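Local structure of carnitinyl-CoA dehydratase (Mycobacterium avium, 3R9S) at residues 28-33 with 64-69; 100-105 with 210-215. The protein probably catalyses the reversible dehydration of a carnitinyl-CoA-type hydroxyacyl thioester, as a member of the enoyl-CoA hydratase/isomerase (crotonase) family. All coordinates share one frame; numbering follows the deposited sequence.

Contact 1: 28-33 with 64-69; sequences EARNAV and DKSFCA
The carbonyl oxygen of Ser66 takes a hydrogen bond from the amide of Asn31, ND2 to O 2.9 Å, and a second from ND2 of Asn109. The Ser66 oxygen lies almost in the amide plane of Asn31, while ND2 stands above the carbonyl plane, 43° out of it. With CG anti to its own carbonyl carbon (chi1 -65°), the amide is directed at the 64-69 loop. ND2 also gives a bond to Ala62 O, and OD1 receives Arg26 N; asparagine suits this buried spot because one flat group both donates and accepts, joining its own loop to two carbonyls of the loop after strand 56-61. A backbone bond runs the other way, from Ala69 N to Arg30 O at 3.0 Å. The small methyl of Ala69 lies against one face of the Arg30 guanidinium, its CB 3.8 Å from the plane. Cys68 SG, a small group in a buried spot, packs against Val33 CG2 at 3.7 Å. The loops follow neighbouring parallel strands 19-24 and 56-61 of the crotonase-fold sheet; 64-69 leads to Ala71 of the benzoic acid pocket, in the loop that by family analogy probably supplies an oxyanion-hole N-H, and the Val33 side chain lies about 8 Å from that ligand.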
loop_
_atom_site.group_PDB
_atom_site.type_symbol
_atom_site.label_atom_id
_atom_site.label_comp_id
_atom_site.label_asym_id
_atom_site.label_seq_id
_atom_site.Cartn_x
_atom_site.Cartn_y
_atom_site.Cartn_z
ATOM N N GLU A 28 29.098 -11.140 -19.139
ATOM C CA GLU A 28 28.957 -11.996 -20.316
ATOM C C GLU A 28 27.658 -12.803 -20.271
ATOM O O GLU A 28 27.128 -13.181 -21.315
ATOM C CB GLU A 28 30.183 -12.908 -20.486
ATOM N N ALA A 29 27.116 -13.011 -19.070
ATOM C CA ALA A 29 25.808 -13.654 -18.891
ATOM C C ALA A 29 24.715 -12.655 -18.443
ATOM O O ALA A 29 23.731 -13.033 -17.774
ATOM C CB ALA A 29 25.938 -14.786 -17.891
ATOM N N ARG A 30 24.879 -11.388 -18.813
ATOM C CA ARG A 30 23.910 -10.325 -18.459
ATOM C C ARG A 30 23.635 -10.259 -16.965
ATOM O O ARG A 30 22.508 -9.946 -16.538
ATOM C CB ARG A 30 22.599 -10.497 -19.231
ATOM C CG ARG A 30 22.800 -10.684 -20.732
ATOM C CD ARG A 30 21.515 -10.413 -21.504
ATOM N NE ARG A 30 20.573 -11.527 -21.425
ATOM C CZ ARG A 30 19.241 -11.406 -21.440
ATOM N NH1 ARG A 30 18.650 -10.208 -21.506
ATOM N NH2 ARG A 30 18.487 -12.496 -21.375
ATOM N N ASN A 31 24.685 -10.542 -16.188
ATOM C CA ASN A 31 24.628 -10.581 -14.739
ATOM C C ASN A 31 23.447 -11.408 -14.187
ATOM O O ASN A 31 22.840 -11.058 -13.176
ATOM C CB ASN A 31 24.661 -9.152 -14.185
ATOM C CG ASN A 31 25.987 -8.453 -14.498
ATOM O OD1 ASN A 31 27.055 -9.084 -14.455
ATOM N ND2 ASN A 31 25.924 -7.149 -14.827
ATOM N N ALA A 32 23.145 -12.523 -14.857
ATOM C CA ALA A 32 22.188 -13.489 -14.323
ATOM C C ALA A 32 22.781 -14.128 -13.063
ATOM O O ALA A 32 23.995 -14.301 -12.960
ATOM C CB ALA A 32 21.822 -14.552 -15.369
ATOM N N VAL A 33 21.911 -14.461 -12.107
ATOM C CA VAL A 33 22.332 -14.994 -10.823
ATOM C C VAL A 33 22.479 -16.502 -10.863
ATOM O O VAL A 33 21.553 -17.229 -11.258
ATOM C CB VAL A 33 21.321 -14.665 -9.727
ATOM C CG1 VAL A 33 21.713 -15.386 -8.391
ATOM C CG2 VAL A 33 21.181 -13.126 -9.567
ATOM N N ASP A 64 27.732 -1.704 -18.620
ATOM C CA ASP A 64 26.754 -0.679 -19.002
ATOM C C ASP A 64 25.431 -1.239 -19.557
ATOM O O ASP A 64 24.568 -0.461 -19.970
ATOM C CB ASP A 64 27.377 0.238 -20.061
ATOM C CG ASP A 64 26.646 1.572 -20.202
ATOM O OD1 ASP A 64 26.455 2.273 -19.193
ATOM O OD2 ASP A 64 26.262 1.937 -21.334
ATOM N N LYS A 65 25.254 -2.565 -19.544
ATOM C CA LYS A 65 24.090 -3.214 -20.200
ATOM C C LYS A 65 23.051 -3.803 -19.233
ATOM O O LYS A 65 21.850 -3.648 -19.442
ATOM C CB LYS A 65 24.564 -4.334 -21.139
ATOM C CG LYS A 65 25.224 -3.867 -22.437
ATOM C CD LYS A 65 25.889 -5.042 -23.200
ATOM C CE LYS A 65 26.034 -4.739 -24.695
ATOM N NZ LYS A 65 27.102 -5.562 -25.400
ATOM N N SER A 66 23.528 -4.494 -18.195
ATOM C CA SER A 66 22.664 -5.260 -17.297
ATOM C C SER A 66 22.922 -4.999 -15.819
ATOM O O SER A 66 24.054 -5.041 -15.348
ATOM C CB SER A 66 22.831 -6.762 -17.548
ATOM O OG SER A 66 22.688 -7.067 -18.922
ATOM N N PHE A 67 21.841 -4.764 -15.083
ATOM C CA PHE A 67 21.873 -4.866 -13.623
ATOM C C PHE A 67 21.831 -6.358 -13.276
ATOM O O PHE A 67 22.735 -6.895 -12.619
ATOM C CB PHE A 67 20.685 -4.121 -13.030
ATOM C CG PHE A 67 20.494 -4.343 -11.574
ATOM C CD1 PHE A 67 21.366 -3.772 -10.654
ATOM C CD2 PHE A 67 19.416 -5.076 -11.113
ATOM C CE1 PHE A 67 21.185 -3.969 -9.295
ATOM C CE2 PHE A 67 19.213 -5.264 -9.772
ATOM C CZ PHE A 67 20.106 -4.729 -8.850
ATOM N N CYS A 68 20.774 -7.021 -13.751
ATOM C CA CYS A 68 20.627 -8.459 -13.599
ATOM C C CYS A 68 19.471 -8.925 -14.476
ATOM O O CYS A 68 18.350 -8.486 -14.309
ATOM C CB CYS A 68 20.405 -8.830 -12.125
ATOM S SG CYS A 68 19.847 -10.521 -11.844
ATOM N N ALA A 69 19.753 -9.828 -15.406
ATOM C CA ALA A 69 18.757 -10.272 -16.367
ATOM C C ALA A 69 17.776 -11.299 -15.777
ATOM O O ALA A 69 16.763 -11.616 -16.392
ATOM C CB ALA A 69 19.441 -10.824 -17.620
#

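Contact 2: 100-105 with 210-215; sequences IDKPTI and SVQASK. With EDO (1,2-ethanediol), chain E.
In this crotonase-fold subunit, helix 208-219 packs across the turn that leads into strand 104-108 of the central sheet, and one lysine fastens the two. Lys215 reaches from the helix with CG anti to the backbone N (chi1 -173°); the chain runs straight beyond CG, and this full length brings the ammonium group to the turn. There NZ donates to Lys102 O at 2.8 Å, approaching from above the carbonyl plane, and makes a weak bond to Ile100 O at 3.1 Å. The charge is balanced by a salt bridge to Asp124, whose carboxylate also accepts Thr104 N; a buried lysine is thus surrounded by oxygens, which probably favours its charged form. One turn back on the helix, Gln212 lays its aliphatic part over the loop: CG comes within 3.0 Å of Asp101 O, and its amide meets the methylenes of Lys102, NE2 to CD 3.5 Å. Lys102 bends at chi2, chi3 and chi4 to lead its own ammonium away to the carbonyls of Ala48 and Val54, while Asp101 forms a salt bridge with Arg216 and accepts a hydrogen bond from Gln49. The Pro103 ring crosses Val211 at about a right angle, CD to CG1 4.0 Å, a rigid apolar group suited to packing against Val211, Ile203 and Leu167 of a neighbouring subunit, another copy of this protein, at this subunit interface. At the start of the strand, Thr104 OG1 hydrogen-bonds O1 of a 1,2-ethanediol molecule, probably from the crystallisation liquor, at 2.7 Å.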
loop_
_atom_site.group_PDB
_atom_site.type_symbol
_atom_site.label_atom_id
_atom_site.label_comp_id
_atom_site.label_asym_id
_atom_site.label_seq_id
_atom_site.Cartn_x
_atom_site.Cartn_y
_atom_site.Cartn_z
ATOM N N ILE A 100 19.773 -7.336 6.634
ATOM C CA ILE A 100 20.809 -6.729 7.448
ATOM C C ILE A 100 20.333 -5.364 7.933
ATOM O O ILE A 100 19.451 -4.751 7.343
ATOM C CB ILE A 100 22.152 -6.588 6.699
ATOM C CG1 ILE A 100 21.995 -5.738 5.434
ATOM C CG2 ILE A 100 22.765 -7.978 6.363
ATOM C CD1 ILE A 100 23.295 -4.960 5.090
ATOM N N ASP A 101 20.965 -4.889 9.001
ATOM C CA ASP A 101 20.590 -3.645 9.666
ATOM C C ASP A 101 20.941 -2.415 8.846
ATOM O O ASP A 101 20.358 -1.359 9.047
ATOM C CB ASP A 101 21.317 -3.537 11.021
ATOM C CG ASP A 101 20.825 -4.539 12.029
ATOM O OD1 ASP A 101 19.585 -4.767 12.114
ATOM O OD2 ASP A 101 21.667 -5.088 12.764
ATOM N N LYS A 102 21.927 -2.557 7.963
ATOM C CA LYS A 102 22.467 -1.439 7.213
ATOM C C LYS A 102 21.558 -1.197 5.996
ATOM O O LYS A 102 21.131 -2.147 5.349
ATOM C CB LYS A 102 23.891 -1.756 6.720
ATOM C CG LYS A 102 25.101 -1.691 7.708
ATOM C CD LYS A 102 24.811 -1.677 9.181
ATOM C CE LYS A 102 25.895 -2.424 9.989
ATOM N NZ LYS A 102 27.306 -2.209 9.552
ATOM N N PRO A 103 21.292 0.073 5.657
ATOM C CA PRO A 103 20.502 0.388 4.467
ATOM C C PRO A 103 21.118 -0.117 3.173
ATOM O O PRO A 103 22.336 0.012 2.979
ATOM C CB PRO A 103 20.462 1.919 4.467
ATOM C CG PRO A 103 21.566 2.336 5.335
ATOM C CD PRO A 103 21.684 1.298 6.378
ATOM N N THR A 104 20.274 -0.677 2.307
ATOM C CA THR A 104 20.697 -1.198 1.012
ATOM C C THR A 104 20.085 -0.409 -0.138
ATOM O O THR A 104 18.896 -0.077 -0.111
ATOM C CB THR A 104 20.296 -2.674 0.854
ATOM O OG1 THR A 104 18.861 -2.808 0.900
ATOM C CG2 THR A 104 20.936 -3.515 1.953
ATOM N N ILE A 105 20.905 -0.113 -1.142
ATOM C CA ILE A 105 20.485 0.642 -2.306
ATOM C C ILE A 105 20.849 -0.104 -3.578
ATOM O O ILE A 105 22.016 -0.379 -3.792
ATOM C CB ILE A 105 21.196 1.996 -2.407
ATOM C CG1 ILE A 105 20.887 2.881 -1.207
ATOM C CG2 ILE A 105 20.800 2.679 -3.713
ATOM C CD1 ILE A 105 21.943 3.969 -0.996
ATOM N N SER A 210 20.022 4.928 15.000
ATOM C CA SER A 210 18.687 5.410 14.614
ATOM C C SER A 210 18.201 4.888 13.250
ATOM O O SER A 210 17.050 4.474 13.102
ATOM C CB SER A 210 18.676 6.934 14.567
ATOM O OG SER A 210 18.794 7.457 15.857
ATOM N N VAL A 211 19.076 4.963 12.252
ATOM C CA VAL A 211 18.754 4.496 10.904
ATOM C C VAL A 211 18.412 3.011 10.957
ATOM O O VAL A 211 17.451 2.538 10.331
ATOM C CB VAL A 211 19.955 4.727 9.960
ATOM C CG1 VAL A 211 19.797 3.957 8.641
ATOM C CG2 VAL A 211 20.156 6.207 9.720
ATOM N N GLN A 212 19.196 2.283 11.738
ATOM C CA GLN A 212 19.085 0.846 11.796
ATOM C C GLN A 212 17.873 0.377 12.606
ATOM O O GLN A 212 17.191 -0.548 12.197
ATOM C CB GLN A 212 20.406 0.263 12.292
ATOM C CG GLN A 212 21.446 0.357 11.194
ATOM C CD GLN A 212 22.876 0.386 11.669
ATOM O OE1 GLN A 212 23.254 -0.271 12.663
ATOM N NE2 GLN A 212 23.705 1.133 10.933
ATOM N N ALA A 213 17.599 1.033 13.727
ATOM C CA ALA A 213 16.330 0.843 14.439
ATOM C C ALA A 213 15.128 1.179 13.538
ATOM O O ALA A 213 14.126 0.480 13.568
ATOM C CB ALA A 213 16.286 1.690 15.702
ATOM N N SER A 214 15.240 2.228 12.727
ATOM C CA SER A 214 14.133 2.649 11.843
ATOM C C SER A 214 13.815 1.568 10.803
ATOM O O SER A 214 12.661 1.240 10.530
ATOM C CB SER A 214 14.479 3.960 11.136
ATOM O OG SER A 214 14.424 5.068 12.025
ATOM N N LYS A 215 14.871 1.021 10.231
ATOM C CA LYS A 215 14.745 -0.041 9.259
ATOM C C LYS A 215 14.054 -1.263 9.857
ATOM O O LYS A 215 13.107 -1.787 9.273
ATOM C CB LYS A 215 16.127 -0.425 8.718
ATOM C CG LYS A 215 16.071 -1.401 7.591
ATOM C CD LYS A 215 17.376 -1.520 6.837
ATOM C CE LYS A 215 17.347 -2.799 6.030
ATOM N NZ LYS A 215 18.486 -2.873 5.132
HETATM C C1 EDO E . 18.484 -6.668 0.910
HETATM O O1 EDO E . 18.184 -5.346 1.386
HETATM C C2 EDO E . 18.769 -7.546 2.097
HETATM O O2 EDO E . 20.017 -7.146 2.662
#

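From the N terminus, the chain passes through strand 19-24, the 28-33 loop, helix 35-50 and strand 56-61 before residues 64-69 return to that loop, so contact 1 closes a short excursion of one helix and one strand. Contact 2 opens later, at 100-105, and closes only after 104 intervening residues, when helix 208-219 comes back to the entry of strand 104-108. The two closures follow in series, neither nested nor crossed. They lie on opposite sides of the chain's centre, with centres about 27 Å apart: contact 1 joins loops beside the ligand pocket, whereas contact 2 ties a late helix to the central sheet.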